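PDB 4D05: Atp-dependent DNA ligase from Psychromonas sp., which seals breaks in the DNA backbone at the expense of ATP, passing through a covalent enzyme-adenylate intermediate. Local coordinates for residues 24-29 and 172-177; 66-69 and 74-77; 109-114 and 126-131; 138-143 and 153-158. All blocks are in the same frame, centred on the assembly; numbering follows the deposited sequence. Where two conformers were deposited one is given.

Going from the N terminus, the chain first lays down residues 24-29, at the end of strand 21-26, and meets their partner only at 172-177; contact 1 thus closes a loop of 142 residues. The other three contacts nest inside that loop, one after another, without crossing. Contact 2 closes a short turn, with four residues between its segments, where strand 62-67 gives way to helix 73-80. Contact 3 follows, setting helix 107-121 against strand 126-128 and the residues after it, on the same sheet as contact 2. Contact 4 then lays helix 137-149 on strand 154-159, which runs between the two strands of contact 1. Contacts 1 and 4 both touch the AMP, and residues of contact 3 close in beside Ser24 and Leu27.

Contact 1 of 4, residues 24-29 and 172-177; sequences SEKLDG and LMKLKK. With AMP (adenosine monophosphate), chain H; SO4 (sulfate ion), chain F.
Lys26 and Lys176 meet through their aliphatic arms, which cross at about a right angle with Lys26 CE 3.9 Å from Lys176 CD. The chain of Lys26 leaves with CG anti to the backbone N (chi1 -172°) and stays nearly straight until a bend at chi4, -70°, delivers its nitrogen to the nucleotide. There Lys26 NZ is covalently bonded to AMP P at 1.9 Å: this is the lysyl-adenylate of the KxDG motif, residues 26-29, by which these nucleotidyltransferases are recognised. Lys174 reaches the same phosphate with an extended chain, its CB 4.2 Å from Lys26 CE, and Lys174 NZ donates to AMP O1P at 2.8 Å. The phosphate therefore lies between the two lysine nitrogens. Lys174 NZ also bonds O1 of a sulfate at 2.9 Å, an ion probably from the crystallisation liquor that Lys42 and Arg168 hold too. A methionine in place of Lys174 would probably leave O1P without this charged donor and the phosphate freer to turn.

Residues 24-27 read the base. AMP N6 donates to both Ser24 OG and Glu25 O, while Leu27 N points at AMP N7 from 3.0 Å in an almost straight bond (175°).

Lys176 NZ forms a salt bridge with Glu153. Strand 154-159 runs between the two strands of this contact, with Ser24 and Lys26 joined by backbone hydrogen bonds to Met156 and Gly154 along one edge, and Met173 likewise to Leu157 along the other, while Leu175 packs on helix 137-149.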
# COMPACT_ATOMS: atom_id res chain seq x y z
N SER A 24 8.55 6.61 4.94
CA SER A 24 7.63 6.43 6.03
C SER A 24 7.03 5.03 5.94
O SER A 24 7.12 4.36 4.92
CB SER A 24 6.50 7.49 5.94
OG SER A 24 5.79 7.34 4.72
N GLU A 25 6.43 4.58 7.03
CA GLU A 25 5.75 3.28 7.05
C GLU A 25 4.41 3.36 6.33
O GLU A 25 3.58 4.24 6.59
CB GLU A 25 5.53 2.83 8.50
CG GLU A 25 4.91 1.41 8.58
CD GLU A 25 4.84 0.85 9.98
OE1 GLU A 25 5.62 1.32 10.84
OE2 GLU A 25 4.00 -0.07 10.22
N LYS A 26 4.19 2.44 5.41
CA LYS A 26 2.91 2.30 4.73
C LYS A 26 1.91 1.70 5.75
O LYS A 26 2.11 0.60 6.23
CB LYS A 26 3.09 1.34 3.55
CG LYS A 26 1.91 1.20 2.60
CD LYS A 26 2.34 0.25 1.48
CE LYS A 26 1.34 0.28 0.30
NZ LYS A 26 0.12 -0.36 0.82
N LEU A 27 0.86 2.44 6.07
CA LEU A 27 -0.08 1.99 7.10
C LEU A 27 -1.32 1.39 6.45
O LEU A 27 -1.84 1.91 5.47
CB LEU A 27 -0.52 3.15 8.00
CG LEU A 27 0.58 3.91 8.71
CD1 LEU A 27 -0.00 4.94 9.69
CD2 LEU A 27 1.52 2.94 9.43
N ASP A 28 -1.78 0.27 7.00
CA ASP A 28 -2.97 -0.42 6.48
C ASP A 28 -4.17 0.07 7.29
O ASP A 28 -4.60 -0.56 8.26
CB ASP A 28 -2.80 -1.92 6.66
CG ASP A 28 -3.85 -2.73 5.90
OD1 ASP A 28 -4.50 -2.24 4.95
OD2 ASP A 28 -3.96 -3.91 6.22
N GLY A 29 -4.69 1.20 6.88
CA GLY A 29 -5.87 1.79 7.50
C GLY A 29 -6.89 2.21 6.49
O GLY A 29 -6.97 1.66 5.39
N LEU A 172 5.70 10.09 -5.47
CA LEU A 172 5.20 9.36 -4.33
C LEU A 172 5.14 7.88 -4.71
O LEU A 172 4.40 7.53 -5.61
CB LEU A 172 3.79 9.85 -3.97
CG LEU A 172 3.13 9.19 -2.76
CD1 LEU A 172 3.89 9.46 -1.46
CD2 LEU A 172 1.67 9.60 -2.58
N MSE A 173 5.91 7.05 -4.04
CA MSE A 173 6.01 5.63 -4.41
C MSE A 173 5.73 4.67 -3.25
O MSE A 173 6.12 4.92 -2.12
CB MSE A 173 7.40 5.34 -4.96
CG MSE A 173 7.70 6.03 -6.26
SE MSE A 173 9.56 5.78 -6.81
CE MSE A 173 10.33 7.08 -5.62
N LYS A 174 5.09 3.55 -3.58
CA LYS A 174 4.84 2.46 -2.66
C LYS A 174 5.98 1.49 -2.77
O LYS A 174 6.37 1.14 -3.87
CB LYS A 174 3.57 1.65 -3.03
CG LYS A 174 2.35 2.44 -3.21
CD LYS A 174 1.20 1.55 -3.77
CE LYS A 174 -0.07 2.33 -3.71
NZ LYS A 174 -1.24 1.45 -3.90
N LEU A 175 6.42 0.97 -1.64
CA LEU A 175 7.43 -0.10 -1.63
C LEU A 175 6.96 -1.23 -0.73
O LEU A 175 6.92 -1.10 0.51
CB LEU A 175 8.78 0.46 -1.18
CG LEU A 175 9.85 -0.59 -0.92
CD1 LEU A 175 10.10 -1.46 -2.12
CD2 LEU A 175 11.15 0.12 -0.51
N LYS A 176 6.58 -2.35 -1.34
CA LYS A 176 6.25 -3.55 -0.58
C LYS A 176 7.22 -4.63 -1.02
O LYS A 176 7.89 -4.49 -2.06
CB LYS A 176 4.79 -3.97 -0.83
CG LYS A 176 3.78 -2.98 -0.22
CD LYS A 176 2.34 -3.42 -0.35
CE LYS A 176 2.00 -4.48 0.68
NZ LYS A 176 0.50 -4.65 0.86
N LYS A 177 7.32 -5.69 -0.24
CA LYS A 177 8.21 -6.78 -0.62
C LYS A 177 7.83 -7.44 -1.91
O LYS A 177 8.71 -7.88 -2.68
CB LYS A 177 8.29 -7.82 0.50
CG LYS A 177 9.30 -7.38 1.55
CD LYS A 177 9.97 -8.50 2.21
CE LYS A 177 10.95 -7.98 3.26
NZ LYS A 177 11.40 -9.11 4.09
P AMP H . -1.26 0.18 -0.44
O1P AMP H . -0.95 -0.33 -1.82
O2P AMP H . -2.43 -0.28 0.40
O5' AMP H . -1.19 1.76 -0.52
C5' AMP H . -1.31 2.41 0.73
C4' AMP H . -2.30 3.52 0.54
O4' AMP H . -2.46 4.27 1.72
C3' AMP H . -1.75 4.41 -0.52
O3' AMP H . -2.88 4.70 -1.36
C2' AMP H . -1.28 5.63 0.23
O2' AMP H . -1.70 6.65 -0.68
C1' AMP H . -1.90 5.57 1.65
N9 AMP H . -0.85 5.55 2.72
C8 AMP H . -0.67 4.72 3.78
N7 AMP H . 0.45 5.01 4.50
C5 AMP H . 0.96 6.11 3.90
C6 AMP H . 2.16 6.93 4.10
N6 AMP H . 2.98 6.66 5.12
N1 AMP H . 2.33 7.95 3.26
C2 AMP H . 1.53 8.20 2.20
N3 AMP H . 0.44 7.50 1.94
C4 AMP H . 0.12 6.46 2.75
S SO4 F . -4.15 3.58 -4.11
O1 SO4 F . -3.93 2.41 -3.25
O2 SO4 F . -5.05 4.56 -3.46
O3 SO4 F . -2.89 4.27 -4.37
O4 SO4 F . -4.76 3.15 -5.38

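Contact 2 of 4, residues 66-69 and 74-77; sequences LWIA and ETVS. With SO4 (sulfate ion), chain C.
Trp67 and Val76 mark where the two backbones come closest, their CA atoms 6.1 Å apart. Residues 66-67 finish strand 62-67, the chain leaves the sheet at Ile68, and after a short connection helix 73-80 lies back beside the strand end. The turn thus ties a central sheet of the nucleotidyltransferase domain to the helix that follows. No hydrogen bond joins the segments; side chains of the helix rest on strand backbone and side chains alike.

Val76 does most of this. Its CG2 branch, anti to the backbone N, reaches over the peptide between Leu66 and Trp67, with Val76 CG2 3.6 Å from Leu66 O and 3.9 Å from Trp67 N. Ile68 comes from the other direction, the two side chains sliding past each other in opposite senses until Ile68 CD1 stands 3.9 Å from Val76 CB. The same terminal methyl meets Thr75 roughly at right angles, Ile68 CD1 to Thr75 CG2 being 3.7 Å. Trp67 starts its side chain away from the helix, and its ring packs against Leu27, with Ala69 N over the centre of one face.

Glu74 N gives an almost straight bond (175°) to O4 of a sulfate that Phe73 N also holds; the anion takes up N-H groups of the first turn, where the helix dipole would be expected to attract it. Between the segments themselves the chemistry is apolar: methyl groups fit the strand end by shape, with no directional bond to fix their register.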
# COMPACT_ATOMS: atom_id res chain seq x y z
N LEU A 66 -6.82 6.78 8.87
CA LEU A 66 -7.43 6.40 10.14
C LEU A 66 -6.84 5.02 10.45
O LEU A 66 -6.95 4.08 9.65
CB LEU A 66 -8.94 6.35 10.02
CG LEU A 66 -9.59 7.68 9.62
CD1 LEU A 66 -11.06 7.50 9.31
CD2 LEU A 66 -9.43 8.72 10.72
N TRP A 67 -6.24 4.89 11.63
CA TRP A 67 -5.47 3.70 11.94
C TRP A 67 -5.34 3.54 13.44
O TRP A 67 -5.27 4.52 14.20
CB TRP A 67 -4.09 3.88 11.31
CG TRP A 67 -3.06 2.79 11.43
CD1 TRP A 67 -2.91 1.69 10.61
CD2 TRP A 67 -1.94 2.77 12.33
NE1 TRP A 67 -1.75 0.99 10.98
CE2 TRP A 67 -1.14 1.65 12.01
CE3 TRP A 67 -1.52 3.62 13.35
CZ2 TRP A 67 0.02 1.34 12.71
CZ3 TRP A 67 -0.36 3.30 14.04
CH2 TRP A 67 0.40 2.19 13.70
N ILE A 68 -5.35 2.28 13.87
CA ILE A 68 -5.22 1.96 15.28
C ILE A 68 -3.85 1.43 15.61
O ILE A 68 -3.17 1.94 16.52
CB ILE A 68 -6.29 0.95 15.71
CG1 ILE A 68 -7.68 1.59 15.56
CG2 ILE A 68 -6.08 0.47 17.15
CD1 ILE A 68 -8.83 0.62 15.68
N ALA A 69 -3.46 0.39 14.90
CA ALA A 69 -2.15 -0.26 15.10
C ALA A 69 -1.89 -1.18 13.93
O ALA A 69 -2.78 -1.43 13.13
CB ALA A 69 -2.21 -1.07 16.38
N GLU A 74 -9.21 -4.63 9.92
CA GLU A 74 -10.66 -4.88 9.95
C GLU A 74 -11.31 -4.11 11.10
O GLU A 74 -12.45 -3.68 10.99
CB GLU A 74 -11.00 -6.37 10.00
CG GLU A 74 -10.58 -7.12 8.74
CD GLU A 74 -11.22 -6.65 7.43
OE1 GLU A 74 -12.31 -6.06 7.43
OE2 GLU A 74 -10.63 -6.92 6.35
N THR A 75 -10.62 -3.98 12.22
CA THR A 75 -11.18 -3.22 13.33
C THR A 75 -11.42 -1.76 12.96
O THR A 75 -12.51 -1.24 13.13
CB THR A 75 -10.29 -3.28 14.54
OG1 THR A 75 -10.14 -4.66 14.92
CG2 THR A 75 -10.92 -2.49 15.67
N VAL A 76 -10.38 -1.10 12.43
CA VAL A 76 -10.57 0.31 12.07
C VAL A 76 -11.58 0.51 10.94
O VAL A 76 -12.40 1.43 10.99
CB VAL A 76 -9.22 1.04 11.80
CG1 VAL A 76 -8.59 0.64 10.48
CG2 VAL A 76 -9.42 2.56 11.85
N SER A 77 -11.57 -0.37 9.96
CA SER A 77 -12.53 -0.32 8.87
C SER A 77 -13.96 -0.50 9.38
O SER A 77 -14.86 0.22 8.97
CB SER A 77 -12.20 -1.44 7.85
OG SER A 77 -13.09 -1.38 6.72
S SO4 C . -6.05 -7.23 9.77
O1 SO4 C . -5.53 -8.40 10.55
O2 SO4 C . -5.10 -6.09 9.88
O3 SO4 C . -6.15 -7.70 8.38
O4 SO4 C . -7.42 -6.94 10.24

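Contact 3 of 4, residues 109-114 and 126-131; sequences QRINKM and LQMIEQ
Met128 pushes its selenium, which replaces sulfur in this selenomethionine protein, against helix 107-121, and the closest packing is here. Met128 SE lies 3.7 Å from Met114 CB and 3.9 Å from Ile111 O, so it rests against one turn of the helix, with the branch methyl Ile111 CG2 a little farther off at 4.3 Å. The side chain gets there by leaving strand 126-128 with CG anti to the backbone N (chi1 -152°) and bending at its last torsion, which swings the terminal methyl aside and lets the selenium do the touching.

The second patch is looser. Past the end of the strand, Gln131 folds at chi2, -75°, and offers only its aliphatic part: Ile111 CD1 is 3.9 Å from Gln131 CB, the two chains crossing obliquely. Towards solvent the helix turns Asn112 and Lys113 away, and neither takes part. On the inner side Arg110 makes a salt bridge with Asp99, and Ile129 and Gln131 pack on Ser24, with Ile129 lining the AMP pocket.

Helix 107-121 is the crossover of a beta-alpha-beta unit, joining strand 94-99 to its parallel neighbour 126-128, and this contact lays the helix back on the edge strand. The chemistry is mainly that of dispersion, around a large polarisable selenium; with no hydrogen bond between the segments, shape and close packing set how the two fit together here.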
# COMPACT_ATOMS: atom_id res chain seq x y z
N GLN A 109 8.79 21.21 3.20
CA GLN A 109 8.13 22.23 4.03
C GLN A 109 6.79 21.78 4.55
O GLN A 109 6.35 22.21 5.61
CB GLN A 109 7.98 23.54 3.26
CG GLN A 109 9.29 24.33 3.17
CD GLN A 109 9.12 25.73 2.57
OE1 GLN A 109 8.02 26.26 2.49
NE2 GLN A 109 10.23 26.34 2.19
N ARG A 110 6.10 20.92 3.80
CA ARG A 110 4.85 20.40 4.30
C ARG A 110 5.09 19.54 5.54
O ARG A 110 4.33 19.61 6.47
CB ARG A 110 4.09 19.63 3.21
CG ARG A 110 3.79 20.54 2.04
CD ARG A 110 2.88 20.15 0.95
NE ARG A 110 2.93 18.80 0.44
CZ ARG A 110 3.43 18.40 -0.72
NH1 ARG A 110 4.13 19.19 -1.52
NH2 ARG A 110 3.28 17.13 -1.06
N ILE A 111 6.14 18.73 5.56
CA ILE A 111 6.46 17.95 6.75
C ILE A 111 6.70 18.87 7.94
O ILE A 111 6.22 18.65 9.05
CB ILE A 111 7.71 17.10 6.53
CG1 ILE A 111 7.45 15.99 5.50
CG2 ILE A 111 8.18 16.50 7.83
CD1 ILE A 111 8.72 15.27 5.09
N ASN A 112 7.45 19.94 7.72
CA ASN A 112 7.72 20.85 8.83
C ASN A 112 6.43 21.45 9.38
O ASN A 112 6.24 21.55 10.60
CB ASN A 112 8.69 21.93 8.39
CG ASN A 112 9.28 22.65 9.53
OD1 ASN A 112 8.69 23.62 10.00
ND2 ASN A 112 10.47 22.16 10.05
N LYS A 113 5.53 21.83 8.49
CA LYS A 113 4.24 22.36 8.93
C LYS A 113 3.43 21.30 9.69
O LYS A 113 2.84 21.60 10.72
CB LYS A 113 3.45 22.95 7.78
CG LYS A 113 2.18 23.63 8.24
CD LYS A 113 1.52 24.40 7.15
CE LYS A 113 0.29 25.09 7.65
NZ LYS A 113 -0.30 25.99 6.62
N MSE A 114 3.38 20.09 9.15
CA MSE A 114 2.62 19.04 9.81
C MSE A 114 3.12 18.78 11.23
O MSE A 114 2.31 18.56 12.14
CB MSE A 114 2.69 17.73 8.99
CG MSE A 114 1.88 17.79 7.75
SE MSE A 114 1.68 16.00 6.90
CE MSE A 114 3.45 15.88 6.18
N LEU A 126 -4.75 12.96 16.72
CA LEU A 126 -4.04 13.51 15.55
C LEU A 126 -2.55 13.35 15.74
O LEU A 126 -1.95 13.86 16.70
CB LEU A 126 -4.36 15.00 15.33
CG LEU A 126 -3.72 15.67 14.11
CD1 LEU A 126 -4.34 15.13 12.82
CD2 LEU A 126 -3.87 17.18 14.14
N GLN A 127 -1.95 12.58 14.83
CA GLN A 127 -0.53 12.25 14.93
C GLN A 127 0.14 12.25 13.55
O GLN A 127 -0.56 12.14 12.57
CB GLN A 127 -0.35 10.93 15.72
CG GLN A 127 -0.01 11.34 17.17
CD GLN A 127 -0.79 10.72 18.29
OE1 GLN A 127 -0.91 9.48 18.40
NE2 GLN A 127 -1.27 11.57 19.20
N MSE A 128 1.45 12.51 13.49
CA MSE A 128 2.16 12.57 12.19
C MSE A 128 2.84 11.23 11.96
O MSE A 128 3.47 10.70 12.87
CB MSE A 128 3.21 13.71 12.17
CG MSE A 128 3.46 14.27 10.76
SE MSE A 128 4.97 15.23 10.43
CE MSE A 128 6.40 14.14 11.18
N ILE A 129 2.70 10.69 10.76
CA ILE A 129 3.49 9.53 10.39
C ILE A 129 4.96 9.97 10.33
O ILE A 129 5.28 10.97 9.72
CB ILE A 129 3.01 8.95 9.05
CG1 ILE A 129 1.55 8.51 9.19
CG2 ILE A 129 3.89 7.79 8.65
CD1 ILE A 129 0.90 8.01 7.92
N GLU A 130 5.84 9.22 10.97
CA GLU A 130 7.27 9.55 10.94
C GLU A 130 7.84 9.53 9.52
O GLU A 130 7.55 8.63 8.73
CB GLU A 130 8.04 8.56 11.83
CG GLU A 130 9.54 8.84 11.94
CD GLU A 130 10.34 7.74 12.66
OE1 GLU A 130 9.76 6.70 13.08
OE2 GLU A 130 11.57 7.94 12.80
N GLN A 131 8.65 10.54 9.21
CA GLN A 131 9.28 10.70 7.90
C GLN A 131 10.79 10.75 8.14
O GLN A 131 11.29 11.60 8.92
CB GLN A 131 8.81 12.01 7.23
CG GLN A 131 7.27 12.13 6.95
CD GLN A 131 6.85 11.28 5.76
OE1 GLN A 131 7.68 10.81 4.98
NE2 GLN A 131 5.53 11.12 5.59

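Contact 4 of 4, residues 138-143 and 153-158; sequences VALFDL and EGLMLH. With AMP (adenosine monophosphate), chain H.
Leu140 and Leu155 put helix 137-149 down on the sheet of the nucleotidyltransferase domain, a helix-on-sheet layer whose other face holds the adenylate. The segment axes, helix 138-143 and strand 154-158, run at 137° to each other and approach to 9.6 Å.

Leu155 is the side chain that enters the helix surface. With CG anti to the carbonyl carbon (chi1 -60°), it sends CD1 in between Leu140 and Leu143, one helical turn apart: Leu155 CD1 is 3.9 Å from Leu140 CD1 and 4.0 Å from Leu143 CG. It also reaches the helix backbone, standing 3.8 Å from Leu140 O. Both helix leucines hold their CG opposite the backbone N, which slides their branches down towards the strand although their CB atoms do not aim at it. Leu140 passes Leu155 in the opposite direction and uses its second branch on the next strand residue on this face, Leu140 CD2 to Leu157 CD2 at 4.2 Å. Leu144 and Val147 add to the cover over Leu155, while Val23 and Leu175 of the flanking strands close round Leu140.

Strand alternation then gives Met156 to the other face, towards the nucleotide. Its chain is bent at chi2 and chi3, so that it curls over one face of the adenine instead of meeting the ring at its rim, with the methyl CE above the N3 and C2 side and Met156 CG directly above AMP C6 at 3.4 Å.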
# COMPACT_ATOMS: atom_id res chain seq x y z
N VAL A 138 20.41 -0.49 -0.05
CA VAL A 138 20.59 -1.59 0.87
C VAL A 138 19.95 -1.28 2.23
O VAL A 138 19.25 -2.12 2.83
CB VAL A 138 22.08 -1.97 1.03
CG1 VAL A 138 22.23 -2.95 2.17
CG2 VAL A 138 22.58 -2.54 -0.29
N ALA A 139 20.17 -0.08 2.74
CA ALA A 139 19.58 0.31 4.00
C ALA A 139 18.04 0.40 3.94
O ALA A 139 17.34 0.05 4.87
CB ALA A 139 20.17 1.64 4.44
N LEU A 140 17.54 0.80 2.79
CA LEU A 140 16.11 0.91 2.57
C LEU A 140 15.45 -0.48 2.63
O LEU A 140 14.39 -0.67 3.26
CB LEU A 140 15.87 1.55 1.21
CG LEU A 140 14.41 1.73 0.83
CD1 LEU A 140 13.75 2.78 1.71
CD2 LEU A 140 14.27 2.06 -0.68
N PHE A 141 16.09 -1.47 2.00
CA PHE A 141 15.53 -2.81 1.95
C PHE A 141 15.70 -3.50 3.31
O PHE A 141 14.91 -4.35 3.70
CB PHE A 141 16.20 -3.64 0.85
CG PHE A 141 15.71 -3.39 -0.55
CD1 PHE A 141 14.94 -2.30 -0.88
CD2 PHE A 141 16.01 -4.31 -1.56
CE1 PHE A 141 14.48 -2.10 -2.17
CE2 PHE A 141 15.57 -4.11 -2.87
CZ PHE A 141 14.80 -2.98 -3.16
N ASP A 142 16.73 -3.12 4.06
CA ASP A 142 16.85 -3.62 5.43
C ASP A 142 15.70 -3.07 6.28
O ASP A 142 15.09 -3.81 7.06
CB ASP A 142 18.23 -3.22 6.03
CG ASP A 142 18.70 -4.14 7.17
OD1 ASP A 142 18.40 -5.34 7.17
OD2 ASP A 142 19.41 -3.63 8.08
N LEU A 143 15.43 -1.77 6.15
CA LEU A 143 14.31 -1.13 6.85
C LEU A 143 12.98 -1.80 6.46
O LEU A 143 12.16 -2.07 7.33
CB LEU A 143 14.26 0.36 6.56
CG LEU A 143 13.04 1.08 7.12
CD1 LEU A 143 12.94 0.96 8.62
CD2 LEU A 143 13.11 2.51 6.69
N GLU A 153 3.14 -3.06 6.91
CA GLU A 153 2.74 -3.37 5.54
C GLU A 153 3.85 -3.12 4.51
O GLU A 153 3.95 -3.82 3.51
CB GLU A 153 1.48 -2.54 5.20
CG GLU A 153 0.65 -3.07 4.05
CD GLU A 153 -0.21 -4.28 4.43
OE1 GLU A 153 -0.00 -4.87 5.50
OE2 GLU A 153 -1.11 -4.64 3.64
N GLY A 154 4.67 -2.12 4.76
CA GLY A 154 5.68 -1.73 3.79
C GLY A 154 6.12 -0.30 4.04
O GLY A 154 5.97 0.20 5.17
N LEU A 155 6.68 0.32 3.01
CA LEU A 155 7.16 1.70 3.11
C LEU A 155 6.56 2.57 2.01
O LEU A 155 6.10 2.08 0.98
CB LEU A 155 8.70 1.73 2.96
CG LEU A 155 9.45 0.94 4.02
CD1 LEU A 155 10.95 0.88 3.70
CD2 LEU A 155 9.20 1.57 5.34
N MSE A 156 6.57 3.88 2.25
CA MSE A 156 6.27 4.87 1.25
C MSE A 156 7.44 5.83 1.12
O MSE A 156 8.08 6.14 2.10
CB MSE A 156 5.03 5.70 1.64
CG MSE A 156 3.76 4.87 1.91
SE MSE A 156 3.00 4.10 0.26
CE MSE A 156 2.90 5.74 -0.81
N LEU A 157 7.68 6.30 -0.11
CA LEU A 157 8.72 7.25 -0.42
C LEU A 157 8.09 8.50 -1.06
O LEU A 157 7.27 8.39 -1.97
CB LEU A 157 9.71 6.65 -1.41
CG LEU A 157 10.64 5.54 -0.84
CD1 LEU A 157 9.96 4.17 -0.82
CD2 LEU A 157 11.89 5.43 -1.65
N HIS A 158 8.52 9.67 -0.61
CA HIS A 158 7.97 10.91 -1.17
C HIS A 158 9.10 11.91 -1.36
O HIS A 158 9.81 12.25 -0.42
CB HIS A 158 6.91 11.45 -0.21
CG HIS A 158 6.02 12.49 -0.80
ND1 HIS A 158 4.84 12.87 -0.19
CD2 HIS A 158 6.13 13.25 -1.91
CE1 HIS A 158 4.24 13.78 -0.93
NE2 HIS A 158 5.02 14.06 -1.97
P AMP H . -1.26 0.18 -0.44
O1P AMP H . -0.95 -0.33 -1.82
O2P AMP H . -2.43 -0.28 0.40
O5' AMP H . -1.19 1.76 -0.52
C5' AMP H . -1.31 2.41 0.73
C4' AMP H . -2.30 3.52 0.54
O4' AMP H . -2.46 4.27 1.72
C3' AMP H . -1.75 4.41 -0.52
O3' AMP H . -2.88 4.70 -1.36
C2' AMP H . -1.28 5.63 0.23
O2' AMP H . -1.70 6.65 -0.68
C1' AMP H . -1.90 5.57 1.65
N9 AMP H . -0.85 5.55 2.72
C8 AMP H . -0.67 4.72 3.78
N7 AMP H . 0.45 5.01 4.50
C5 AMP H . 0.96 6.11 3.90
C6 AMP H . 2.16 6.93 4.10
N6 AMP H . 2.98 6.66 5.12
N1 AMP H . 2.33 7.95 3.26
C2 AMP H . 1.53 8.20 2.20
N3 AMP H . 0.44 7.50 1.94
C4 AMP H . 0.12 6.46 2.75